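PDB 2P2W: citrate synthase from Thermotoga maritima, which probably catalyses the condensation of acetyl-CoA with oxaloacetate, with uptake of water, to give citrate and free CoA in the tricarboxylic acid cycle. Local coordinates for residues C12-C17 against T330-E335; T41-A46 against L165-F170; H89-L94 against M316-F321; L172-D177 against A322-V327; G212-K217 against N298-S303. All blocks are in the same frame, centred on the assembly; numbering follows the deposited sequence.

Contact 1 of 5, residues C12-C17 against T330-E335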
# COMPACT_ATOMS: atom_id res chain seq x y z
N CYS A 12 17.20 1.40 6.71
CA CYS A 12 18.04 1.37 5.52
C CYS A 12 19.05 2.51 5.51
O CYS A 12 19.01 3.39 6.37
CB CYS A 12 17.18 1.48 4.25
SG CYS A 12 16.50 3.15 3.93
N GLU A 13 19.95 2.47 4.54
CA GLU A 13 20.94 3.52 4.34
C GLU A 13 20.41 4.27 3.13
O GLU A 13 19.92 3.64 2.18
CB GLU A 13 22.32 2.96 4.00
CG GLU A 13 22.98 2.14 5.08
CD GLU A 13 24.48 2.00 4.85
OE1 GLU A 13 24.89 1.68 3.72
OE2 GLU A 13 25.26 2.21 5.81
N SER A 14 20.52 5.59 3.13
CA SER A 14 20.06 6.37 2.00
C SER A 14 20.93 7.61 1.78
O SER A 14 21.41 8.23 2.72
CB SER A 14 18.61 6.79 2.27
OG SER A 14 18.11 7.50 1.13
N SER A 15 21.15 7.92 0.49
CA SER A 15 21.87 9.13 0.16
C SER A 15 20.94 10.19 -0.48
O SER A 15 21.38 11.20 -1.00
CB SER A 15 22.98 8.77 -0.83
OG SER A 15 22.40 8.37 -2.07
N ILE A 16 19.62 9.90 -0.44
CA ILE A 16 18.65 10.79 -1.10
C ILE A 16 18.37 12.06 -0.29
O ILE A 16 18.37 13.17 -0.81
CB ILE A 16 17.34 10.02 -1.29
CG1 ILE A 16 17.53 8.87 -2.28
CG2 ILE A 16 16.26 10.96 -1.85
CD1 ILE A 16 16.27 8.02 -2.41
N CYS A 17 18.11 11.91 1.00
CA CYS A 17 17.73 13.05 1.81
C CYS A 17 18.17 12.98 3.26
O CYS A 17 18.09 11.94 3.90
CB CYS A 17 16.21 13.19 1.74
SG CYS A 17 15.41 14.15 3.05
N THR A 330 9.39 7.15 -5.49
CA THR A 330 10.07 6.37 -6.52
C THR A 330 11.59 6.37 -6.36
O THR A 330 12.24 5.35 -6.59
CB THR A 330 9.68 6.84 -7.95
OG1 THR A 330 9.96 8.23 -8.10
CG2 THR A 330 8.19 6.60 -8.19
N ALA A 331 12.16 7.51 -5.97
CA ALA A 331 13.60 7.61 -5.78
C ALA A 331 14.02 6.59 -4.71
O ALA A 331 15.00 5.86 -4.88
CB ALA A 331 13.98 9.02 -5.34
N HIS A 332 13.26 6.53 -3.62
CA HIS A 332 13.54 5.59 -2.54
C HIS A 332 13.38 4.14 -2.97
O HIS A 332 14.23 3.30 -2.68
CB HIS A 332 12.64 5.89 -1.34
CG HIS A 332 13.22 6.91 -0.41
ND1 HIS A 332 14.21 6.61 0.50
CD2 HIS A 332 12.98 8.24 -0.29
CE1 HIS A 332 14.56 7.72 1.14
NE2 HIS A 332 13.83 8.71 0.68
N VAL A 333 12.29 3.83 -3.67
CA VAL A 333 12.07 2.46 -4.13
C VAL A 333 13.27 2.01 -4.97
O VAL A 333 13.83 0.94 -4.73
CB VAL A 333 10.77 2.36 -4.99
CG1 VAL A 333 10.70 1.00 -5.68
CG2 VAL A 333 9.55 2.55 -4.10
N ILE A 334 13.66 2.84 -5.93
CA ILE A 334 14.79 2.54 -6.81
C ILE A 334 16.07 2.28 -6.02
O ILE A 334 16.77 1.30 -6.25
CB ILE A 334 15.05 3.71 -7.79
CG1 ILE A 334 13.89 3.84 -8.77
CG2 ILE A 334 16.36 3.47 -8.54
CD1 ILE A 334 13.87 5.14 -9.53
N GLU A 335 16.39 3.18 -5.10
CA GLU A 335 17.58 3.06 -4.27
C GLU A 335 17.53 1.78 -3.43
O GLU A 335 18.47 0.99 -3.43
CB GLU A 335 17.72 4.27 -3.34
CG GLU A 335 18.98 4.25 -2.48
CD GLU A 335 19.04 5.43 -1.52
OE1 GLU A 335 18.18 5.51 -0.63
OE2 GLU A 335 19.96 6.28 -1.66
O HOH W 1 17.53 2.69 0.28
O HOH W 2 20.35 7.30 -4.16
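An ST turn formed by S14 to I16, where strand 10-14 gives way to a loop, is held by the carboxylate of E335 on helix 317-337. S14 OG plays two parts: it accepts from I16 N (3.2 Å) within the turn and donates to E335 OE1 across the contact (2.7 Å), on the syn side of that oxygen. The other oxygen, E335 OE2, takes the amide of S15 at 3.0 Å from S15 N, almost straight (173° at the hydrogen) and again on the syn side, though tilted somewhat from the carboxylate plane. With CG anti to the backbone N (chi1 -177°) and an extended chain, E335 reaches straight out from its helix, so that one flat carboxylate spans two successive residues. One water lies between E13 O and E335 OE1, within hydrogen-bonding distance of both; another donates to E335 OE2 and also meets S15 OG. Beside this polar clasp, I16 CD1 sits squarely over one face of the H332 ring, 3.7 Å from its centroid and 5° off the normal, a CH-pi contact. The same methyl reaches A331 CB at 3.9 Å, while the I16 and E335 side chains run past each other in opposite directions, CG1 of I16 near OE2 of E335. H332 NE2 is hydrogen-bonded to E175, which fixes the ring that I16 covers. E13 and S14 also pair in a parallel beta ladder with a strand of the second subunit. A helix carboxylate gripping an ST turn thus ties the long C-terminal helix to an intersubunit sheet at the dimer interface.

Contact 2 of 5, residues T41-A46 against L165-F170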
# COMPACT_ATOMS: atom_id res chain seq x y z
N THR A 41 13.03 24.33 -10.16
CA THR A 41 11.74 24.07 -10.79
C THR A 41 11.41 22.61 -10.51
O THR A 41 12.27 21.85 -10.06
CB THR A 41 11.80 24.26 -12.32
OG1 THR A 41 12.78 23.37 -12.86
CG2 THR A 41 12.17 25.69 -12.67
N PHE A 42 10.17 22.21 -10.79
CA PHE A 42 9.77 20.83 -10.56
C PHE A 42 10.70 19.86 -11.29
O PHE A 42 11.27 18.96 -10.69
CB PHE A 42 8.33 20.61 -11.03
CG PHE A 42 7.72 19.32 -10.55
CD1 PHE A 42 8.07 18.10 -11.13
CD2 PHE A 42 6.78 19.32 -9.52
CE1 PHE A 42 7.49 16.90 -10.69
CE2 PHE A 42 6.19 18.13 -9.07
CZ PHE A 42 6.54 16.92 -9.66
N GLU A 43 10.85 20.06 -12.60
CA GLU A 43 11.69 19.18 -13.40
C GLU A 43 13.15 19.16 -12.99
O GLU A 43 13.77 18.10 -12.97
CB GLU A 43 11.58 19.54 -14.89
CG GLU A 43 10.20 19.31 -15.48
CD GLU A 43 9.37 20.58 -15.57
OE1 GLU A 43 9.49 21.44 -14.67
OE2 GLU A 43 8.57 20.69 -16.52
N GLU A 44 13.71 20.32 -12.65
CA GLU A 44 15.12 20.36 -12.25
C GLU A 44 15.38 19.65 -10.92
O GLU A 44 16.36 18.91 -10.79
CB GLU A 44 15.62 21.81 -12.14
CG GLU A 44 17.13 21.90 -11.94
CD GLU A 44 17.61 23.31 -11.71
OE1 GLU A 44 17.26 23.91 -10.67
OE2 GLU A 44 18.35 23.83 -12.57
N THR A 45 14.51 19.85 -9.94
CA THR A 45 14.70 19.19 -8.66
C THR A 45 14.41 17.69 -8.76
O THR A 45 15.07 16.88 -8.12
CB THR A 45 13.84 19.83 -7.56
OG1 THR A 45 14.29 21.18 -7.33
CG2 THR A 45 13.95 19.03 -6.25
N ALA A 46 13.43 17.33 -9.58
CA ALA A 46 13.08 15.92 -9.76
C ALA A 46 14.27 15.23 -10.43
O ALA A 46 14.63 14.10 -10.07
CB ALA A 46 11.84 15.79 -10.63
N LEU A 165 4.28 29.99 -6.97
CA LEU A 165 4.06 29.63 -5.57
C LEU A 165 3.75 28.13 -5.47
O LEU A 165 4.25 27.44 -4.58
CB LEU A 165 2.91 30.45 -4.99
CG LEU A 165 3.00 31.97 -5.21
CD1 LEU A 165 1.85 32.66 -4.49
CD2 LEU A 165 4.35 32.50 -4.70
N LEU A 166 2.93 27.64 -6.39
CA LEU A 166 2.58 26.22 -6.41
C LEU A 166 3.81 25.38 -6.69
O LEU A 166 4.00 24.32 -6.08
CB LEU A 166 1.52 25.95 -7.49
CG LEU A 166 1.12 24.48 -7.68
CD1 LEU A 166 0.62 23.91 -6.37
CD2 LEU A 166 0.05 24.35 -8.76
N GLU A 167 4.67 25.84 -7.60
CA GLU A 167 5.88 25.10 -7.93
C GLU A 167 6.81 25.00 -6.71
O GLU A 167 7.37 23.94 -6.43
CB GLU A 167 6.60 25.78 -9.10
CG GLU A 167 7.87 25.07 -9.55
CD GLU A 167 8.01 25.05 -11.07
OE1 GLU A 167 7.72 26.09 -11.71
OE2 GLU A 167 8.42 24.01 -11.62
N SER A 168 6.97 26.10 -5.98
CA SER A 168 7.82 26.09 -4.79
C SER A 168 7.25 25.07 -3.79
O SER A 168 7.99 24.32 -3.16
CB SER A 168 7.86 27.47 -4.12
OG SER A 168 8.59 28.40 -4.91
N ALA A 169 5.92 25.06 -3.66
CA ALA A 169 5.26 24.13 -2.75
C ALA A 169 5.54 22.68 -3.13
O ALA A 169 5.84 21.85 -2.26
CB ALA A 169 3.75 24.39 -2.75
N PHE A 170 5.43 22.36 -4.42
CA PHE A 170 5.70 20.99 -4.85
C PHE A 170 7.12 20.58 -4.49
O PHE A 170 7.36 19.50 -3.95
CB PHE A 170 5.51 20.84 -6.36
CG PHE A 170 4.07 20.76 -6.79
CD1 PHE A 170 3.12 20.10 -6.02
CD2 PHE A 170 3.68 21.28 -8.03
CE1 PHE A 170 1.81 19.95 -6.46
CE2 PHE A 170 2.37 21.14 -8.48
CZ PHE A 170 1.43 20.48 -7.70
O HOH W 3 7.17 22.77 -13.84
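F42, the first residue of helix 42-51, meets E167 and F170 in a buried side-by-side packing of two nearly parallel helices, whose short segments lie 10.3 Å apart at an angle of 15°. The polar half is a bond into the helix start. F42 N donates to E167 OE2 over a short 2.6 Å, nearly straight, and meets the carboxylate on its anti side, somewhat out of its plane. E167 gets there with CG anti to its own backbone N (chi1 -179°) and a bend at the next bond, which turns OE2 against T41 and F42. T41 is the N-cap of the same helix, its OG1 accepting from E44 N at 3.2 Å. Two amides of the first turn are thus satisfied by side chains, and the negative E167 probably also interacts well with the positive end of the helix dipole. A second carboxylate comes near: E43 OE1 stands 4.1 Å from E167 OE2, and a water donates to both oxygens and bridges them, which probably eases the closeness of like charges; the other oxygen of E43 is bonded to H147 N. The apolar half is aromatic. The F42 ring presents its edge to the face of F170 in an offset edge-to-face pair, planes at 89° and centroids 5.8 Å apart. CD2 of F42 comes to 3.7 Å from F170 CB, which lies at the rim of the F42 ring, and V148 of helix 147-156 packs on both phenylalanines.

Contact 3 of 5, residues H89-L94 against M316-F321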
# COMPACT_ATOMS: atom_id res chain seq x y z
N HIS A 89 -12.67 10.62 -4.22
CA HIS A 89 -11.60 11.38 -3.60
C HIS A 89 -10.44 11.26 -4.60
O HIS A 89 -10.22 10.20 -5.18
CB HIS A 89 -11.21 10.77 -2.25
CG HIS A 89 -10.20 11.56 -1.48
ND1 HIS A 89 -8.85 11.53 -1.78
CD2 HIS A 89 -10.33 12.38 -0.41
CE1 HIS A 89 -8.20 12.31 -0.93
NE2 HIS A 89 -9.07 12.84 -0.09
N TYR A 90 -9.71 12.35 -4.81
CA TYR A 90 -8.61 12.33 -5.78
C TYR A 90 -7.51 11.29 -5.55
O TYR A 90 -6.94 10.78 -6.51
CB TYR A 90 -8.02 13.74 -5.91
CG TYR A 90 -8.92 14.65 -6.71
CD1 TYR A 90 -8.85 14.68 -8.10
CD2 TYR A 90 -9.89 15.43 -6.08
CE1 TYR A 90 -9.73 15.46 -8.85
CE2 TYR A 90 -10.78 16.21 -6.82
CZ TYR A 90 -10.69 16.22 -8.21
OH TYR A 90 -11.57 16.97 -8.96
N ILE A 91 -7.21 10.97 -4.29
CA ILE A 91 -6.19 9.96 -4.02
C ILE A 91 -6.67 8.62 -4.61
O ILE A 91 -5.88 7.86 -5.18
CB ILE A 91 -5.94 9.78 -2.50
CG1 ILE A 91 -5.13 10.96 -1.95
CG2 ILE A 91 -5.19 8.46 -2.24
CD1 ILE A 91 -3.70 11.07 -2.49
N ASP A 92 -7.97 8.34 -4.47
CA ASP A 92 -8.53 7.10 -5.00
C ASP A 92 -8.51 7.10 -6.52
O ASP A 92 -8.30 6.07 -7.15
CB ASP A 92 -9.96 6.90 -4.49
CG ASP A 92 -10.01 6.56 -3.01
OD1 ASP A 92 -8.97 6.11 -2.48
OD2 ASP A 92 -11.07 6.73 -2.38
N VAL A 93 -8.74 8.27 -7.11
CA VAL A 93 -8.72 8.42 -8.56
C VAL A 93 -7.34 8.01 -9.07
O VAL A 93 -7.21 7.29 -10.06
CB VAL A 93 -9.03 9.88 -8.97
CG1 VAL A 93 -8.81 10.06 -10.47
CG2 VAL A 93 -10.48 10.21 -8.61
N LEU A 94 -6.30 8.49 -8.38
CA LEU A 94 -4.93 8.16 -8.75
C LEU A 94 -4.70 6.64 -8.67
O LEU A 94 -4.08 6.06 -9.56
CB LEU A 94 -3.94 8.87 -7.82
CG LEU A 94 -3.74 10.38 -8.06
CD1 LEU A 94 -2.93 10.99 -6.93
CD2 LEU A 94 -3.04 10.57 -9.39
N MET A 316 -8.55 17.50 -3.05
CA MET A 316 -7.39 17.26 -3.92
C MET A 316 -6.06 17.60 -3.22
O MET A 316 -4.97 17.35 -3.75
CB MET A 316 -7.54 18.09 -5.21
CG MET A 316 -6.51 17.70 -6.28
SD MET A 316 -6.39 18.90 -7.61
CE MET A 316 -7.90 18.47 -8.48
N PHE A 317 -6.16 18.24 -2.03
CA PHE A 317 -4.95 18.66 -1.31
C PHE A 317 -3.93 17.49 -1.13
O PHE A 317 -2.75 17.64 -1.38
CB PHE A 317 -5.34 19.20 0.07
CG PHE A 317 -5.96 20.57 0.01
CD1 PHE A 317 -6.33 21.14 -1.20
CD2 PHE A 317 -6.21 21.26 1.20
CE1 PHE A 317 -6.95 22.39 -1.23
CE2 PHE A 317 -6.84 22.50 1.17
CZ PHE A 317 -7.21 23.07 -0.04
N THR A 318 -4.40 16.33 -0.68
CA THR A 318 -3.49 15.21 -0.48
C THR A 318 -2.93 14.74 -1.83
O THR A 318 -1.78 14.30 -1.91
CB THR A 318 -4.19 14.02 0.22
OG1 THR A 318 -4.72 14.45 1.47
CG2 THR A 318 -3.18 12.90 0.49
N ALA A 319 -3.73 14.84 -2.88
CA ALA A 319 -3.28 14.43 -4.21
C ALA A 319 -2.22 15.40 -4.73
O ALA A 319 -1.34 15.01 -5.51
CB ALA A 319 -4.47 14.36 -5.18
N LEU A 320 -2.31 16.66 -4.31
CA LEU A 320 -1.33 17.66 -4.73
C LEU A 320 -0.00 17.33 -4.05
O LEU A 320 1.07 17.49 -4.64
CB LEU A 320 -1.78 19.07 -4.33
CG LEU A 320 -2.97 19.61 -5.13
CD1 LEU A 320 -3.46 20.91 -4.48
CD2 LEU A 320 -2.57 19.84 -6.58
N PHE A 321 -0.09 16.87 -2.81
CA PHE A 321 1.07 16.47 -2.03
C PHE A 321 1.71 15.30 -2.80
O PHE A 321 2.92 15.29 -3.04
CB PHE A 321 0.61 16.01 -0.64
CG PHE A 321 1.72 15.84 0.37
CD1 PHE A 321 3.02 15.54 -0.02
CD2 PHE A 321 1.44 15.93 1.74
CE1 PHE A 321 4.03 15.33 0.93
CE2 PHE A 321 2.44 15.73 2.69
CZ PHE A 321 3.73 15.43 2.29
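A Met-aromatic contact, M316 on Y90, opens the packing between the first turns of helix 90-98 and helix 317-337. M316 CE lies over one face of the Y90 ring, 3.7 Å from its centroid and displaced toward the rim, closest to Y90 CE1 (3.5 Å). The sulfur stands farther off, 4.9 Å from the centroid but nearly on the ring normal. A bend at the last torsion of M316 (chi3 -76°) folds the methyl back over the ring, while CB and CG cover the part near Y90 CG and CD2. Y129 meets the same tyrosine edge-to-face from helix 110-133. These helices belong to the buried helical core of the citrate synthase fold, and A319 lets them come close, their short axes 8.9 Å apart at 47°: its methyl touches Y90 CB at 3.7 Å and L94 CD1 more loosely. Next to it the I91 and T318 side chains cross at about a right angle, I91 CD1 lying 3.5 Å from T318 CG2 and also against A319 N. H89 caps helix 90-98, its ND1 accepting from I91 N at 3.1 Å, and its other ring nitrogen bonds E216.

Contact 4 of 5, residues L172-D177 against A322-V327. With FLC (citrate anion), chain B.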
# COMPACT_ATOMS: atom_id res chain seq x y z
N LEU A 172 9.05 21.67 -2.15
CA LEU A 172 9.16 21.46 -0.71
C LEU A 172 8.59 20.12 -0.25
O LEU A 172 9.02 19.56 0.76
CB LEU A 172 8.43 22.58 0.04
CG LEU A 172 9.02 23.99 -0.00
CD1 LEU A 172 8.06 24.97 0.66
CD2 LEU A 172 10.36 23.99 0.71
N LEU A 173 7.62 19.60 -1.01
CA LEU A 173 6.96 18.34 -0.66
C LEU A 173 7.45 17.09 -1.39
O LEU A 173 6.94 16.00 -1.15
CB LEU A 173 5.45 18.49 -0.92
CG LEU A 173 4.69 19.55 -0.13
CD1 LEU A 173 3.34 19.82 -0.79
CD2 LEU A 173 4.51 19.08 1.31
N MET A 174 8.42 17.23 -2.28
CA MET A 174 8.89 16.07 -3.03
C MET A 174 9.49 14.93 -2.23
O MET A 174 9.32 13.76 -2.59
CB MET A 174 9.92 16.48 -4.08
CG MET A 174 9.35 17.11 -5.32
SD MET A 174 10.65 17.36 -6.54
CE MET A 174 9.73 18.18 -7.83
N GLU A 175 10.19 15.25 -1.15
CA GLU A 175 10.87 14.20 -0.41
C GLU A 175 11.18 14.48 1.06
O GLU A 175 11.48 15.62 1.42
CB GLU A 175 12.19 13.91 -1.15
CG GLU A 175 13.31 13.37 -0.29
CD GLU A 175 13.11 11.92 0.07
OE1 GLU A 175 12.32 11.25 -0.62
OE2 GLU A 175 13.75 11.46 1.05
N GLN A 176 11.10 13.45 1.89
CA GLN A 176 11.45 13.60 3.30
C GLN A 176 11.72 12.30 4.07
O GLN A 176 10.97 11.92 4.97
CB GLN A 176 10.43 14.43 4.08
CG GLN A 176 10.96 14.75 5.49
CD GLN A 176 10.33 15.97 6.12
OE1 GLN A 176 10.76 17.10 5.90
NE2 GLN A 176 9.30 15.74 6.93
N ASP A 177 12.80 11.63 3.69
CA ASP A 177 13.23 10.42 4.37
C ASP A 177 12.18 9.31 4.41
O ASP A 177 11.37 9.17 3.49
CB ASP A 177 13.70 10.79 5.79
CG ASP A 177 14.64 9.76 6.39
OD1 ASP A 177 15.60 9.36 5.71
OD2 ASP A 177 14.42 9.38 7.56
N ALA A 322 0.89 14.34 -3.19
CA ALA A 322 1.36 13.16 -3.91
C ALA A 322 2.00 13.48 -5.27
O ALA A 322 2.96 12.84 -5.68
CB ALA A 322 0.20 12.17 -4.11
N THR A 323 1.44 14.47 -5.95
CA THR A 323 1.94 14.89 -7.26
C THR A 323 3.43 15.20 -7.15
O THR A 323 4.19 14.99 -8.10
CB THR A 323 1.17 16.13 -7.76
OG1 THR A 323 -0.20 15.76 -7.99
CG2 THR A 323 1.77 16.66 -9.05
N ALA A 324 3.83 15.71 -5.99
CA ALA A 324 5.23 16.02 -5.76
C ALA A 324 5.96 14.84 -5.11
O ALA A 324 7.00 14.41 -5.60
CB ALA A 324 5.34 17.25 -4.87
N ARG A 325 5.40 14.33 -4.02
CA ARG A 325 6.07 13.26 -3.26
C ARG A 325 6.27 11.95 -4.07
O ARG A 325 7.09 11.11 -3.74
CB ARG A 325 5.23 12.97 -2.01
CG ARG A 325 5.87 11.91 -1.12
CD ARG A 325 7.33 12.24 -0.78
NE ARG A 325 7.42 13.52 -0.07
CZ ARG A 325 7.13 13.51 1.25
NH1 ARG A 325 6.79 12.38 1.85
NH2 ARG A 325 7.20 14.65 1.95
N VAL A 326 5.55 11.77 -5.18
CA VAL A 326 5.74 10.57 -5.99
C VAL A 326 7.21 10.50 -6.44
O VAL A 326 7.76 9.41 -6.62
CB VAL A 326 4.79 10.55 -7.22
CG1 VAL A 326 5.12 11.69 -8.17
CG2 VAL A 326 4.89 9.20 -7.93
N VAL A 327 7.83 11.67 -6.60
CA VAL A 327 9.24 11.74 -6.99
C VAL A 327 10.10 11.11 -5.88
O VAL A 327 10.97 10.28 -6.15
CB VAL A 327 9.70 13.21 -7.19
CG1 VAL A 327 11.18 13.26 -7.55
CG2 VAL A 327 8.87 13.87 -8.29
CAC FLC B . 3.14 15.23 7.33
CA FLC B . 4.05 14.77 6.19
CB FLC B . 5.48 14.43 6.63
CBC FLC B . 6.29 14.11 5.37
CG FLC B . 5.46 13.22 7.57
CGC FLC B . 6.84 12.76 8.05
OA1 FLC B . 3.63 15.97 8.21
OA2 FLC B . 1.96 14.83 7.29
OB1 FLC B . 6.21 12.95 4.91
OB2 FLC B . 6.96 15.05 4.88
OG1 FLC B . 6.87 11.83 8.87
OG2 FLC B . 7.85 13.34 7.58
OHB FLC B . 6.05 15.55 7.30
O HOH W 4 9.12 17.08 1.66
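R325 of helix 317-337 packs against L173, M174 and Q176 and carries its guanidinium into the citrate-binding active site. From CB, which lies near L173 O, CG leaves anti to the backbone N (chi1 -178°), and bends at the next two torsions fold the chain over residues 173-176. CD presses on the carbonyl of M174, 3.1 Å from M174 O. NE donates to L173 O at 2.7 Å, a bond bent to 141° at the hydrogen and tilted out of the carbonyl plane. CZ brings one guanidinium face under the peptide of E175 and Q176, with Q176 N above the centre. The two terminal nitrogens then hold the central carboxylate of citrate side by side: R325 NH1 donates to citrate OB1 at 3.2 Å, and R325 NH2 donates to citrate OB2 at 3.0 Å. A leucine here removes both donors, which would probably leave that carboxylate short of a charged partner and L173 O without its NE bond. R259, H250 and R344 of the second subunit also bond the citrate, so the pocket is built by both subunits. Just before R325 in the helix, A324 CB lies 4.1 Å from L173 CB and 4.0 Å from M174 CG. Q176 OE1 is held by Y253, which orients the amide so that Q176 NE2 donates to OG2 of citrate at 2.9 Å. A water donates to L172 O and E175 O and accepts from R325 NH2 at 3.1 Å.

Contact 5 of 5, residues G212-K217 against N298-S303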
# COMPACT_ATOMS: atom_id res chain seq x y z
N GLY A 212 -0.37 12.74 5.32
CA GLY A 212 -0.65 13.85 4.39
C GLY A 212 -2.10 14.37 4.50
O GLY A 212 -2.39 15.54 4.25
N GLY A 213 -3.01 13.47 4.85
CA GLY A 213 -4.42 13.82 4.95
C GLY A 213 -4.72 14.93 5.94
O GLY A 213 -5.80 15.51 5.92
N ALA A 214 -3.77 15.23 6.82
CA ALA A 214 -3.96 16.29 7.80
C ALA A 214 -4.17 17.61 7.05
O ALA A 214 -4.83 18.52 7.56
CB ALA A 214 -2.74 16.39 8.72
N SER A 215 -3.64 17.70 5.84
CA SER A 215 -3.79 18.91 5.04
C SER A 215 -5.25 19.19 4.70
O SER A 215 -5.67 20.34 4.63
CB SER A 215 -2.97 18.81 3.74
OG SER A 215 -3.45 17.78 2.90
N GLU A 216 -6.04 18.13 4.51
CA GLU A 216 -7.46 18.31 4.19
C GLU A 216 -8.27 18.61 5.45
O GLU A 216 -9.38 19.13 5.38
CB GLU A 216 -8.01 17.06 3.50
CG GLU A 216 -7.18 16.63 2.30
CD GLU A 216 -7.86 15.55 1.46
OE1 GLU A 216 -8.84 14.94 1.95
OE2 GLU A 216 -7.39 15.32 0.32
N LYS A 217 -7.71 18.27 6.61
CA LYS A 217 -8.40 18.52 7.88
C LYS A 217 -8.14 19.92 8.44
O LYS A 217 -8.84 20.42 9.31
CB LYS A 217 -7.93 17.47 8.90
CG LYS A 217 -8.72 16.16 8.78
CD LYS A 217 -9.68 15.90 9.95
CE LYS A 217 -10.55 14.66 9.74
NZ LYS A 217 -11.92 14.96 10.16
N ASN A 298 3.67 21.88 11.23
CA ASN A 298 4.34 21.03 10.25
C ASN A 298 3.83 21.57 8.91
O ASN A 298 2.91 22.40 8.89
CB ASN A 298 4.03 19.54 10.44
CG ASN A 298 2.56 19.21 10.32
OD1 ASN A 298 1.87 19.66 9.41
ND2 ASN A 298 2.07 18.40 11.25
N VAL A 299 4.42 21.12 7.82
CA VAL A 299 4.05 21.61 6.49
C VAL A 299 2.56 21.60 6.15
O VAL A 299 2.09 22.46 5.40
CB VAL A 299 4.83 20.84 5.39
CG1 VAL A 299 4.25 19.45 5.21
CG2 VAL A 299 4.82 21.63 4.08
N ASP A 300 1.81 20.65 6.70
CA ASP A 300 0.38 20.54 6.41
C ASP A 300 -0.45 21.77 6.81
O ASP A 300 -1.50 22.03 6.21
CB ASP A 300 -0.24 19.31 7.10
CG ASP A 300 0.40 18.00 6.66
OD1 ASP A 300 0.81 17.90 5.48
OD2 ASP A 300 0.47 17.07 7.49
N LEU A 301 -0.00 22.49 7.83
CA LEU A 301 -0.74 23.67 8.29
C LEU A 301 -0.82 24.76 7.23
O LEU A 301 -1.89 25.30 6.97
CB LEU A 301 -0.09 24.25 9.57
CG LEU A 301 -0.81 25.44 10.22
CD1 LEU A 301 -2.17 24.99 10.74
CD2 LEU A 301 0.03 26.00 11.36
N TYR A 302 0.31 25.07 6.61
CA TYR A 302 0.34 26.12 5.61
C TYR A 302 0.20 25.68 4.16
O TYR A 302 -0.24 26.47 3.32
CB TYR A 302 1.61 26.96 5.80
CG TYR A 302 1.61 27.68 7.13
CD1 TYR A 302 0.63 28.62 7.44
CD2 TYR A 302 2.59 27.39 8.09
CE1 TYR A 302 0.61 29.26 8.67
CE2 TYR A 302 2.58 28.03 9.32
CZ TYR A 302 1.59 28.96 9.61
OH TYR A 302 1.58 29.58 10.84
N SER A 303 0.58 24.45 3.85
CA SER A 303 0.42 23.98 2.48
C SER A 303 -1.07 23.96 2.15
O SER A 303 -1.48 24.36 1.06
CB SER A 303 1.00 22.57 2.30
OG SER A 303 0.24 21.61 3.00
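D300, a predicted active-site residue of citrate synthase, packs against A214 and S215 at the start of helix 214-225, with its carboxylate turned to the bound citrate. The walk begins at N298, the N-cap of helix 299-309: its OD1 accepts weakly from D300 N at 2.9 Å, and its ND2 is bonded to G249 O, so the residue that caps the helix is itself held. The next amide, V299 N, is bonded to D257, which helps to place the helix start. D300 carries most of the contact. Its CG stands anti to the carbonyl carbon (chi1 -60°), which swings the carboxylate past the neighbouring helix start. D300 OD2 comes 3.5 Å from the methyl A214 CB, and CB of D300 lies 4.0 Å from S215 N. F321 of helix 317-337 touches the same side chain, and citrate lies about 3 Å from it, nearest atoms. With an alanine here both carboxylate oxygens go, which would probably open a gap beside A214 CB and leave the citrate without this carboxylate neighbour. One turn on, S303 adds a looser touch, its OG 4.3 Å from S215 CB. Across from it, S215 is tied back to its own turn: G212 O accepts both S215 N at 3.0 Å and S215 OG at 2.8 Å, the hydroxyl approaching nearly along the C=O axis.

How the contacts relate
Helix 317-337 runs through contacts 3, 4 and 1 in that order: its first turns make contact 3, its middle contact 4 and its later part contact 1. Contacts 1 and 4 meet through H332 NE2 and E175 OE2, 2.8 Å apart, so the dimer-edge turn and the citrate site share a polar link. Contact 2 backs contact 4, F170 O lying 3.2 Å from A324 CB. Contacts 3 and 5 join where F317 CD2 lies 3.6 Å from S215 O. Contacts 4 and 5 flank the citrate, R325 and Q176 bonding it and D300 about 3 Å away by nearest atoms; L173 CD2 and V299 CG2 are 3.8 Å apart. Contacts 1 and 5 remain about 13 Å apart at their nearest atoms.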